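Side-chain contacts in cryptochrome DASH (Arabidopsis thaliana, PDB 2J4D), which repairs cyclobutane pyrimidine dimers in single-stranded DNA with bound FAD and a folate light antenna, and may act as a blue-light photoreceptor: residues L127-L130 with A131-G135; P282-S285 with T286-S289; I337-G340 with N341-F344. All blocks are in the same frame, centred on the assembly; numbering follows the deposited sequence.

In the fold
The three contacts are local; they share no helix or strand and do not touch. Contact 1 is the last stretch of helix 123-134 in the alpha/beta domain, its centre about 30 Å from that of the chain and away from the cofactors; one side is apolar and packed on the sheet, the other polar and hydrated. Contact 2, a buried loop before helix 289-293, centred about 13 Å from the same point, grips the FAD diphosphate with hydroxyls and backbone N-H groups, with a lysine behind one of the hydroxyls. Contact 3, partly buried, is the turn that ends helix 317-339 and offers an amide and an aromatic face to the folate antenna.

Contact 1. Residues L127-L130 with A131-G135; sequences LPSL and AKDFG
L130 and F134, one helical turn apart, lie side by side and point the same way. L130 CD2 meets F134 CE2 at 3.9 Å, arriving at the edge of the ring and in its plane, so the pair touches methyl to rim without stacking. Each CG is turned opposite its own carbonyl carbon (chi1 -69° for L130, -66° for F134), which sends both groups off the same side of the helix. The ring also turns its edge to the backbone: F134 CD2 lies 3.3 Å from L130 O, which stands near the ring plane and accepts the backbone N-H of F134.

On the polar side, S129 and D133 are joined through water. The S129 hydroxyl and D133 OD2 stand 3.9 Å apart, and one water spans them, 2.7 Å from S129 OG and donating to D133 OD2 at 2.6 Å. S129 places OG trans to its backbone N (chi1 179°), whereas D133 folds CG back beside its own N. The carboxylate is thereby brought over the preceding turn, with OD1 3.2 Å from S129 O; both are acceptors and are not bonded to each other, and the water donates to the other carboxylate oxygen. S129 O itself takes the backbone N-H of D133 at 2.9 Å.

The small A131 side chain touches I43 of the sheet and L160 of helix 147-161, while L130 reaches I43 and V71, and F134 meets L69, these too being sheet residues. After F134 the chain turns into G135 with positive phi, and G135 N bonds back to K132 O at 3.3 Å. The whole is an amphipathic helix C-terminus closed by a Schellman motif, packed on the parallel sheet and against helix 147-161 of the photolyase alpha/beta domain.

Contact 2. Residues P282-S285 with T286-S289; sequences PDYS and TKFS. With FAD (flavin-adenine dinucleotide), chain C.
S285 OG is gripped from two sides, receiving a hydrogen bond from K287 NZ at 2.7 Å and donating one to FAD O2P at 2.6 Å. It belongs to the diphosphate-binding loop of the photolyase/cryptochrome FAD site, where a type I turn from P282 to S285 leads into an ST turn at T286. With chi1 64°, S285 holds OG between its backbone N and carbonyl carbon, and the hydroxyl relays the lysine to the phosphate.

The K287 chain bends at chi2 and chi4 to bring its ammonium back over the preceding turn. There NZ also donates to P282 O at 3.0 Å, coming from above the carbonyl plane. The same nitrogen sits over the centre of the Y284 ring, 3.3 Å from its centroid and 12° off the normal, a cation-pi contact in which the two side chains cross at about a right angle. The buried charge is thus shared between oxygen acceptors and a pi face, and would probably still favour the nearby diphosphate.

T286 grips the other phosphate: its OG1 and backbone N both donate to FAD O1A. K287 N binds O2P and S289 N binds O1P, while S289 OG bonds to D422. T286 OG1 also accepts the F288 backbone N-H at 3.1 Å, and T286 CB lies 3.3 Å above the centre of the F288 ring.

Contact 3. Residues I337-G340 with N341-F344; sequences IKCG and NSLF. With MHF (5,10-methenyl-6,7,8-trihydrofolic acid), chain D.
Helix 317-339 ends at C339, and G340 leaves it with positive phi; N341-L343 belong to a short 3-10 segment. This helix-to-turn junction forms part of the pocket for the methenyltetrahydrofolate antenna. C339 O accepts twice from S342, from OG at 2.7 Å and from the backbone N at 3.1 Å, both arriving from the same face of the carbonyl plane. The hydroxyl is less tilted from that plane than the N-H, which comes from above it. S342 gets its OG there by holding it between its own backbone N and carbonyl carbon (chi1 67°), which also sets OG against C339 CB. C339 CB meets L343 CB more loosely, at 4.3 Å.

The next residues turn to the folate. N341 ND2 donates to the carboxylate oxygen O1 of the folate's glutamate tail at 2.9 Å in a nearly straight bond (162°), while its OD1 lies near the benzoyl carbons C16 and C17. That same OD1 stands at the edge of the F344 ring, in its plane.

F344 presents one face to the cofactor, and L343 CB lies over the centre of the opposite face. Y429 meets the F344 ring edge-to-face. Replacing F344 by an alanine would probably open a gap beside the folate's imidazoline ring and leave it freer to shift. Folate N10 sits 3.0 Å above the F344 plane, displaced toward the rim and closest to CD2.

Contact 1. Residues L127-L130 with A131-G135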
loop_
_atom_site.group_PDB
_atom_site.type_symbol
_atom_site.label_atom_id
_atom_site.label_comp_id
_atom_site.label_asym_id
_atom_site.label_seq_id
_atom_site.Cartn_x
_atom_site.Cartn_y
_atom_site.Cartn_z
ATOM N N LEU A 127 -21.175 -11.877 -4.563
ATOM C CA LEU A 127 -21.880 -11.357 -3.398
ATOM C C LEU A 127 -23.407 -11.415 -3.437
ATOM O O LEU A 127 -24.026 -11.855 -2.472
ATOM C CB LEU A 127 -21.402 -9.931 -3.092
ATOM C CG LEU A 127 -19.891 -9.831 -2.825
ATOM C CD1 LEU A 127 -19.496 -8.370 -2.655
ATOM C CD2 LEU A 127 -19.527 -10.630 -1.576
ATOM N N PRO A 128 -24.040 -10.981 -4.539
ATOM C CA PRO A 128 -25.508 -11.052 -4.551
ATOM C C PRO A 128 -25.988 -12.491 -4.378
ATOM O O PRO A 128 -27.004 -12.740 -3.736
ATOM C CB PRO A 128 -25.877 -10.481 -5.922
ATOM C CG PRO A 128 -24.765 -9.507 -6.190
ATOM C CD PRO A 128 -23.540 -10.307 -5.749
ATOM N N SER A 129 -25.239 -13.429 -4.954
ATOM C CA SER A 129 -25.567 -14.843 -4.873
ATOM C C SER A 129 -25.487 -15.347 -3.433
ATOM O O SER A 129 -26.388 -16.047 -2.950
ATOM C CB SER A 129 -24.609 -15.647 -5.749
ATOM O OG SER A 129 -24.903 -17.030 -5.665
ATOM N N LEU A 130 -24.397 -15.003 -2.750
ATOM C CA LEU A 130 -24.221 -15.416 -1.367
ATOM C C LEU A 130 -25.273 -14.770 -0.483
ATOM O O LEU A 130 -25.789 -15.406 0.436
ATOM C CB LEU A 130 -22.822 -15.047 -0.860
ATOM C CG LEU A 130 -21.643 -15.822 -1.461
ATOM C CD1 LEU A 130 -20.324 -15.186 -1.011
ATOM C CD2 LEU A 130 -21.707 -17.285 -1.018
ATOM N N ALA A 131 -25.593 -13.506 -0.755
ATOM C CA ALA A 131 -26.587 -12.801 0.050
ATOM C C ALA A 131 -27.933 -13.517 -0.021
ATOM O O ALA A 131 -28.597 -13.716 1.003
ATOM C CB ALA A 131 -26.730 -11.365 -0.427
ATOM N N LYS A 132 -28.328 -13.906 -1.228
ATOM C CA LYS A 132 -29.591 -14.611 -1.417
ATOM C C LYS A 132 -29.529 -15.975 -0.736
ATOM O O LYS A 132 -30.417 -16.340 0.025
ATOM C CB LYS A 132 -29.873 -14.806 -2.906
ATOM C CG LYS A 132 -31.139 -15.608 -3.198
ATOM C CD LYS A 132 -31.323 -15.819 -4.694
ATOM C CE LYS A 132 -32.553 -16.666 -4.998
ATOM N NZ LYS A 132 -33.810 -16.007 -4.543
ATOM N N ASP A 133 -28.470 -16.722 -1.016
ATOM C CA ASP A 133 -28.295 -18.043 -0.435
ATOM C C ASP A 133 -28.388 -18.067 1.090
ATOM O O ASP A 133 -29.074 -18.923 1.657
ATOM C CB ASP A 133 -26.949 -18.639 -0.859
ATOM C CG ASP A 133 -26.915 -19.026 -2.327
ATOM O OD1 ASP A 133 -27.943 -18.855 -3.019
ATOM O OD2 ASP A 133 -25.856 -19.502 -2.787
ATOM N N PHE A 134 -27.709 -17.134 1.752
ATOM C CA PHE A 134 -27.707 -17.094 3.209
ATOM C C PHE A 134 -28.674 -16.099 3.835
ATOM O O PHE A 134 -28.711 -15.951 5.055
ATOM C CB PHE A 134 -26.281 -16.833 3.697
ATOM C CG PHE A 134 -25.326 -17.952 3.379
ATOM C CD1 PHE A 134 -25.264 -19.079 4.187
ATOM C CD2 PHE A 134 -24.527 -17.899 2.249
ATOM C CE1 PHE A 134 -24.416 -20.141 3.870
ATOM C CE2 PHE A 134 -23.679 -18.953 1.922
ATOM C CZ PHE A 134 -23.624 -20.076 2.737
ATOM N N GLY A 135 -29.461 -15.427 3.003
ATOM C CA GLY A 135 -30.419 -14.460 3.516
ATOM C C GLY A 135 -29.792 -13.322 4.303
ATOM O O GLY A 135 -30.349 -12.866 5.303
HETATM O O HOH W 1 -23.618 -18.614 -3.867
#

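Contact 2. Residues P282-S285 with T286-S289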
loop_
_atom_site.group_PDB
_atom_site.type_symbol
_atom_site.label_atom_id
_atom_site.label_comp_id
_atom_site.label_asym_id
_atom_site.label_seq_id
_atom_site.Cartn_x
_atom_site.Cartn_y
_atom_site.Cartn_z
ATOM N N PRO A 282 16.587 -2.593 5.373
ATOM C CA PRO A 282 15.305 -2.456 6.064
ATOM C C PRO A 282 15.285 -1.390 7.150
ATOM O O PRO A 282 14.256 -0.767 7.393
ATOM C CB PRO A 282 15.082 -3.851 6.639
ATOM C CG PRO A 282 16.481 -4.293 6.964
ATOM C CD PRO A 282 17.239 -3.870 5.727
ATOM N N ASP A 283 16.437 -1.177 7.781
ATOM C CA ASP A 283 16.580 -0.229 8.879
ATOM C C ASP A 283 16.334 1.263 8.666
ATOM O O ASP A 283 15.917 1.936 9.602
ATOM C CB ASP A 283 17.977 -0.384 9.504
ATOM C CG ASP A 283 18.077 -1.569 10.449
ATOM O OD1 ASP A 283 17.227 -2.481 10.383
ATOM O OD2 ASP A 283 19.028 -1.594 11.260
ATOM N N TYR A 284 16.579 1.797 7.470
ATOM C CA TYR A 284 16.427 3.241 7.269
ATOM C C TYR A 284 15.025 3.856 7.368
ATOM O O TYR A 284 14.904 5.074 7.538
ATOM C CB TYR A 284 17.085 3.673 5.940
ATOM C CG TYR A 284 16.291 3.350 4.692
ATOM C CD1 TYR A 284 15.227 4.158 4.289
ATOM C CD2 TYR A 284 16.593 2.223 3.926
ATOM C CE1 TYR A 284 14.484 3.854 3.161
ATOM C CE2 TYR A 284 15.853 1.908 2.793
ATOM C CZ TYR A 284 14.801 2.723 2.420
ATOM O OH TYR A 284 14.038 2.388 1.331
ATOM N N SER A 285 13.977 3.041 7.272
ATOM C CA SER A 285 12.607 3.563 7.360
ATOM C C SER A 285 11.670 2.497 7.910
ATOM O O SER A 285 12.074 1.350 8.078
ATOM C CB SER A 285 12.125 4.032 5.984
ATOM O OG SER A 285 12.039 2.946 5.076
ATOM N N THR A 286 10.417 2.856 8.187
ATOM C CA THR A 286 9.504 1.873 8.763
ATOM C C THR A 286 9.225 0.649 7.905
ATOM O O THR A 286 9.012 -0.441 8.441
ATOM C CB THR A 286 8.115 2.476 9.106
ATOM O OG1 THR A 286 7.409 2.762 7.890
ATOM C CG2 THR A 286 8.258 3.748 9.953
ATOM N N LYS A 287 9.224 0.832 6.587
ATOM C CA LYS A 287 8.890 -0.237 5.647
ATOM C C LYS A 287 7.445 -0.724 5.901
ATOM O O LYS A 287 7.099 -1.873 5.612
ATOM C CB LYS A 287 9.870 -1.408 5.779
ATOM C CG LYS A 287 11.329 -1.016 5.525
ATOM C CD LYS A 287 11.506 -0.363 4.161
ATOM C CE LYS A 287 12.983 -0.064 3.868
ATOM N NZ LYS A 287 13.625 0.788 4.925
ATOM N N PHE A 288 6.594 0.149 6.427
ATOM C CA PHE A 288 5.206 -0.252 6.691
ATOM C C PHE A 288 4.312 -0.252 5.445
ATOM O O PHE A 288 3.242 -0.860 5.450
ATOM C CB PHE A 288 4.513 0.690 7.697
ATOM C CG PHE A 288 5.124 0.719 9.080
ATOM C CD1 PHE A 288 5.953 -0.302 9.535
ATOM C CD2 PHE A 288 4.819 1.772 9.946
ATOM C CE1 PHE A 288 6.468 -0.270 10.837
ATOM C CE2 PHE A 288 5.324 1.816 11.240
ATOM C CZ PHE A 288 6.150 0.793 11.691
ATOM N N SER A 289 4.738 0.430 4.389
ATOM C CA SER A 289 3.890 0.593 3.212
ATOM C C SER A 289 3.143 -0.588 2.600
ATOM O O SER A 289 1.964 -0.457 2.272
ATOM C CB SER A 289 4.657 1.339 2.117
ATOM O OG SER A 289 5.752 0.582 1.641
HETATM P PA FAD C . 8.300 5.730 5.534
HETATM O O1A FAD C . 8.603 4.816 6.654
HETATM O O2A FAD C . 9.223 6.847 5.222
HETATM O O5B FAD C . 6.839 6.374 5.732
HETATM C C5B FAD C . 5.871 5.751 6.605
HETATM C C4B FAD C . 4.542 5.648 5.849
HETATM O O4B FAD C . 4.139 6.961 5.463
HETATM C C3B FAD C . 4.595 4.842 4.555
HETATM O O3B FAD C . 4.535 3.443 4.779
HETATM C C2B FAD C . 3.428 5.416 3.812
HETATM O O2B FAD C . 2.187 4.801 4.080
HETATM C C1B FAD C . 3.473 6.907 4.191
HETATM N N9A FAD C . 4.201 7.778 3.244
HETATM C C8A FAD C . 5.510 8.210 3.326
HETATM N N7A FAD C . 5.854 8.993 2.312
HETATM C C5A FAD C . 4.718 9.081 1.537
HETATM C C6A FAD C . 4.449 9.758 0.324
HETATM N N6A FAD C . 5.323 10.517 -0.323
HETATM N N1A FAD C . 3.177 9.627 -0.207
HETATM C C2A FAD C . 2.239 8.850 0.429
HETATM N N3A FAD C . 2.432 8.176 1.588
HETATM C C4A FAD C . 3.688 8.312 2.094
HETATM N N1 FAD C . 3.510 4.876 -1.415
HETATM C C2 FAD C . 2.543 3.897 -1.333
HETATM O O2 FAD C . 2.090 3.549 -0.258
HETATM N N3 FAD C . 2.091 3.306 -2.523
HETATM C C4 FAD C . 2.562 3.646 -3.789
HETATM O O4 FAD C . 2.123 3.081 -4.808
HETATM C C4X FAD C . 3.557 4.651 -3.866
HETATM N N5 FAD C . 4.091 5.055 -5.099
HETATM C C5X FAD C . 4.986 6.125 -5.175
HETATM C C6 FAD C . 5.423 6.605 -6.416
HETATM C C7 FAD C . 6.330 7.684 -6.530
HETATM C C7M FAD C . 6.758 8.155 -7.899
HETATM C C8 FAD C . 6.814 8.302 -5.320
HETATM C C8M FAD C . 7.791 9.467 -5.343
HETATM C C9 FAD C . 6.380 7.829 -4.066
HETATM C C9A FAD C . 5.465 6.740 -3.962
HETATM N N10 FAD C . 5.011 6.238 -2.706
HETATM C C10 FAD C . 4.009 5.245 -2.651
HETATM C "C1'" FAD C . 5.279 7.010 -1.449
HETATM C "C2'" FAD C . 6.538 6.620 -0.648
HETATM O "O2'" FAD C . 7.664 6.595 -1.508
HETATM C "C3'" FAD C . 6.343 5.245 -0.012
HETATM O "O3'" FAD C . 5.160 5.229 0.811
HETATM C "C4'" FAD C . 7.496 4.791 0.900
HETATM O "O4'" FAD C . 8.709 4.684 0.152
HETATM C "C5'" FAD C . 7.142 3.441 1.510
HETATM O "O5'" FAD C . 8.190 3.010 2.382
HETATM P P FAD C . 8.227 3.221 3.945
HETATM O O1P FAD C . 7.038 2.520 4.457
HETATM O O2P FAD C . 9.525 2.714 4.467
HETATM O O3P FAD C . 8.253 4.783 4.229
#

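Contact 3. Residues I337-G340 with N341-F344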
loop_
_atom_site.group_PDB
_atom_site.type_symbol
_atom_site.label_atom_id
_atom_site.label_comp_id
_atom_site.label_asym_id
_atom_site.label_seq_id
_atom_site.Cartn_x
_atom_site.Cartn_y
_atom_site.Cartn_z
ATOM N N ILE A 337 -10.127 11.775 -4.277
ATOM C CA ILE A 337 -11.541 12.090 -4.388
ATOM C C ILE A 337 -11.734 13.423 -5.093
ATOM O O ILE A 337 -12.543 13.541 -6.017
ATOM C CB ILE A 337 -12.209 12.156 -3.004
ATOM C CG1 ILE A 337 -12.017 10.820 -2.280
ATOM C CG2 ILE A 337 -13.697 12.446 -3.162
ATOM C CD1 ILE A 337 -12.522 10.810 -0.849
ATOM N N LYS A 338 -10.991 14.434 -4.665
ATOM C CA LYS A 338 -11.123 15.744 -5.290
ATOM C C LYS A 338 -10.737 15.725 -6.767
ATOM O O LYS A 338 -11.375 16.383 -7.590
ATOM C CB LYS A 338 -10.259 16.777 -4.551
ATOM C CG LYS A 338 -10.415 18.206 -5.080
ATOM C CD LYS A 338 -9.475 19.176 -4.353
ATOM C CE LYS A 338 -9.667 20.600 -4.854
ATOM N NZ LYS A 338 -8.679 21.549 -4.269
ATOM N N CYS A 339 -9.705 14.963 -7.111
ATOM C CA CYS A 339 -9.231 14.917 -8.499
ATOM C C CYS A 339 -9.991 13.992 -9.436
ATOM O O CYS A 339 -10.033 14.226 -10.643
ATOM C CB CYS A 339 -7.756 14.512 -8.544
ATOM S SG CYS A 339 -6.616 15.668 -7.749
ATOM N N GLY A 340 -10.569 12.929 -8.895
ATOM C CA GLY A 340 -11.268 12.003 -9.759
ATOM C C GLY A 340 -10.279 11.458 -10.774
ATOM O O GLY A 340 -9.086 11.303 -10.471
ATOM N N ASN A 341 -10.748 11.199 -11.987
ATOM C CA ASN A 341 -9.886 10.635 -13.010
ATOM C C ASN A 341 -8.812 11.555 -13.578
ATOM O O ASN A 341 -8.002 11.119 -14.387
ATOM C CB ASN A 341 -10.730 10.037 -14.132
ATOM C CG ASN A 341 -11.635 8.930 -13.636
ATOM O OD1 ASN A 341 -11.248 8.150 -12.765
ATOM N ND2 ASN A 341 -12.835 8.841 -14.193
ATOM N N SER A 342 -8.779 12.817 -13.162
ATOM C CA SER A 342 -7.718 13.695 -13.668
ATOM C C SER A 342 -6.392 13.199 -13.069
ATOM O O SER A 342 -5.295 13.549 -13.525
ATOM C CB SER A 342 -7.970 15.159 -13.276
ATOM O OG SER A 342 -7.858 15.353 -11.880
ATOM N N LEU A 343 -6.509 12.360 -12.047
ATOM C CA LEU A 343 -5.350 11.774 -11.387
ATOM C C LEU A 343 -4.609 10.840 -12.342
ATOM O O LEU A 343 -3.413 10.590 -12.182
ATOM C CB LEU A 343 -5.808 10.974 -10.158
ATOM C CG LEU A 343 -4.776 10.164 -9.364
ATOM C CD1 LEU A 343 -3.696 11.075 -8.773
ATOM C CD2 LEU A 343 -5.496 9.421 -8.241
ATOM N N PHE A 344 -5.321 10.334 -13.345
ATOM C CA PHE A 344 -4.729 9.394 -14.288
ATOM C C PHE A 344 -4.477 9.950 -15.686
ATOM O O PHE A 344 -3.876 9.278 -16.525
ATOM C CB PHE A 344 -5.634 8.171 -14.401
ATOM C CG PHE A 344 -6.069 7.615 -13.069
ATOM C CD1 PHE A 344 -5.145 7.023 -12.215
ATOM C CD2 PHE A 344 -7.410 7.664 -12.681
ATOM C CE1 PHE A 344 -5.546 6.475 -10.986
ATOM C CE2 PHE A 344 -7.831 7.122 -11.455
ATOM C CZ PHE A 344 -6.900 6.523 -10.604
HETATM N N1 MHF D . -5.770 1.450 -10.018
HETATM C C2 MHF D . -6.794 1.389 -9.101
HETATM N NA2 MHF D . -6.609 0.688 -7.946
HETATM N N3 MHF D . -7.970 2.002 -9.321
HETATM C C4 MHF D . -8.205 2.693 -10.478
HETATM O O4 MHF D . -9.298 3.242 -10.668
HETATM C C4A MHF D . -7.175 2.763 -11.462
HETATM N N5 MHF D . -7.322 3.414 -12.714
HETATM C C6 MHF D . -6.369 3.174 -13.852
HETATM C C7 MHF D . -4.946 3.245 -13.253
HETATM N N8 MHF D . -4.910 2.217 -12.162
HETATM C C8A MHF D . -5.938 2.136 -11.210
HETATM C C9 MHF D . -6.701 4.244 -14.929
HETATM N N10 MHF D . -7.707 5.093 -14.245
HETATM C C11 MHF D . -8.401 4.219 -13.289
HETATM C C12 MHF D . -10.469 7.162 -16.808
HETATM C C13 MHF D . -9.059 7.244 -17.012
HETATM C C14 MHF D . -8.176 6.546 -16.189
HETATM C C15 MHF D . -8.661 5.735 -15.129
HETATM C C16 MHF D . -10.096 5.632 -14.935
HETATM C C17 MHF D . -10.986 6.336 -15.770
HETATM C C MHF D . -11.371 7.966 -17.677
HETATM O O MHF D . -10.879 8.681 -18.543
HETATM N N MHF D . -12.713 7.937 -17.513
HETATM C CA MHF D . -13.570 8.762 -18.364
HETATM C CB MHF D . -14.950 8.122 -18.517
HETATM C CG MHF D . -14.927 6.749 -19.138
HETATM C CD MHF D . -14.287 6.750 -20.508
HETATM O OE1 MHF D . -14.901 7.304 -21.445
HETATM O OE2 MHF D . -13.162 6.217 -20.642
HETATM C CT MHF D . -13.726 10.159 -17.756
HETATM O O1 MHF D . -13.387 10.332 -16.567
HETATM O O2 MHF D . -14.192 11.072 -18.470
#